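Local coordinates for protein putative thioesterase (Syntrophus aciditrophicus SB, PDB 3HDU) that probably hydrolyses thioesters, as a hot-dog-fold member of the thioesterase superfamily, at residues L12-V16 with F79-Q83. Numbering follows the deposited sequence.
Sequences LFSAV and FMGFQ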
# COMPACT_ATOMS: atom_id res chain seq x y z
N LEU A 12 1.17 23.78 -27.79
CA LEU A 12 0.93 22.72 -26.79
C LEU A 12 -0.08 23.20 -25.74
O LEU A 12 -1.04 22.50 -25.44
CB LEU A 12 2.25 22.33 -26.10
CG LEU A 12 2.27 21.19 -25.07
CD1 LEU A 12 1.93 19.87 -25.75
CD2 LEU A 12 3.63 21.12 -24.40
N PHE A 13 0.17 24.39 -25.19
CA PHE A 13 -0.71 25.05 -24.19
C PHE A 13 -2.12 25.29 -24.76
O PHE A 13 -3.11 24.97 -24.09
CB PHE A 13 -0.06 26.36 -23.70
CG PHE A 13 -0.86 27.12 -22.65
CD1 PHE A 13 -1.11 26.55 -21.39
CD2 PHE A 13 -1.31 28.43 -22.91
CE1 PHE A 13 -1.84 27.26 -20.40
CE2 PHE A 13 -2.04 29.16 -21.93
CZ PHE A 13 -2.30 28.57 -20.67
N SER A 14 -2.20 25.81 -25.99
CA SER A 14 -3.48 26.09 -26.67
C SER A 14 -4.29 24.83 -26.96
O SER A 14 -5.51 24.83 -26.80
CB SER A 14 -3.24 26.84 -27.98
OG SER A 14 -2.55 28.05 -27.74
N ALA A 15 -3.60 23.77 -27.42
CA ALA A 15 -4.21 22.46 -27.71
C ALA A 15 -4.79 21.83 -26.45
O ALA A 15 -5.91 21.33 -26.47
CB ALA A 15 -3.18 21.52 -28.33
N VAL A 16 -4.01 21.88 -25.37
CA VAL A 16 -4.41 21.36 -24.06
C VAL A 16 -5.61 22.15 -23.50
O VAL A 16 -6.60 21.54 -23.09
CB VAL A 16 -3.21 21.35 -23.05
CG1 VAL A 16 -3.67 21.08 -21.61
CG2 VAL A 16 -2.18 20.31 -23.48
N PHE A 79 0.45 13.31 -19.48
CA PHE A 79 0.61 13.81 -20.86
C PHE A 79 1.87 14.67 -21.04
O PHE A 79 2.60 14.48 -22.02
CB PHE A 79 -0.64 14.62 -21.29
CG PHE A 79 -0.47 15.39 -22.57
CD1 PHE A 79 -0.61 14.76 -23.80
CD2 PHE A 79 -0.16 16.76 -22.54
CE1 PHE A 79 -0.44 15.48 -25.00
CE2 PHE A 79 0.01 17.49 -23.73
CZ PHE A 79 -0.14 16.84 -24.96
N MSE A 80 2.09 15.61 -20.12
CA MSE A 80 3.26 16.51 -20.16
C MSE A 80 4.60 15.78 -19.99
O MSE A 80 5.61 16.23 -20.53
CB MSE A 80 3.15 17.64 -19.13
CG MSE A 80 1.98 18.58 -19.38
SE MSE A 80 2.12 19.56 -21.04
CE MSE A 80 0.30 20.09 -21.17
N GLY A 81 4.58 14.68 -19.24
CA GLY A 81 5.75 13.83 -19.06
C GLY A 81 6.06 13.06 -20.33
O GLY A 81 7.19 13.09 -20.81
N PHE A 82 5.05 12.38 -20.88
CA PHE A 82 5.21 11.57 -22.11
C PHE A 82 5.57 12.38 -23.36
O PHE A 82 6.40 11.93 -24.15
CB PHE A 82 3.97 10.72 -22.41
CG PHE A 82 3.75 9.57 -21.46
CD1 PHE A 82 4.70 8.54 -21.36
CD2 PHE A 82 2.57 9.46 -20.71
CE1 PHE A 82 4.50 7.45 -20.49
CE2 PHE A 82 2.35 8.37 -19.84
CZ PHE A 82 3.32 7.36 -19.74
N GLN A 83 4.95 13.55 -23.55
CA GLN A 83 5.23 14.40 -24.73
C GLN A 83 6.67 14.95 -24.74
O GLN A 83 7.23 15.17 -25.82
CB GLN A 83 4.18 15.52 -24.89
CG GLN A 83 4.20 16.64 -23.84
CD GLN A 83 5.25 17.74 -24.07
OE1 GLN A 83 5.84 18.24 -23.12
NE2 GLN A 83 5.49 18.09 -25.33
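Leu12 meets the ring of Phe79 at its edge: CD1 lies close to the ring plane, 3.7 Å from CE2 of Phe79, and touches the neighbouring CZ as well. Val16 approaches the same corner obliquely, with CG2 3.6 Å from Phe79 CE2. The methyl CE of Met80, modelled as selenomethionine, also sits at the edge and in plane, while CG of Gln83 lies above one face, displaced toward the rim. Residues of the ring's own helix thus flank it as well.

Leu12 uses both branches. Its CG is anti to the backbone N (chi1 -177°), which carries the fork outward so that CD1 serves the ring while CD2 lies 3.8 Å from CD of Gln83 and 4.0 Å from SE of Met80. The bent Met80 chain, in turn, runs out to meet Val16 tip to tip, CE to CG2 at 3.4 Å. The short segment axes come no closer than 13.0 Å and run at 141° to each other, a separation bridged by side chains reaching in from both helices. Shortening this leucine to an alanine removes both methyl branches, which is likely to open a gap beside the Phe79 edge and deprive the Gln83 and Met80 side chains of their shared apolar neighbour.

The example illustrates how the N-terminal helix packs on the long helix of a hot-dog fold through apolar contact, with no hydrogen bond crossing between the segments. Helix 58-85, the long helix packed against the antiparallel sheet, receives helix 7-22 near its C-terminal end. Helix 91-97 adjoins both partners, Leu95 touching Ala15 and Met97 touching Phe79 and Gln83, while Ile37 of strand 30-37 packs on Met80 and Leu101 of strand 101-110 on Phe79.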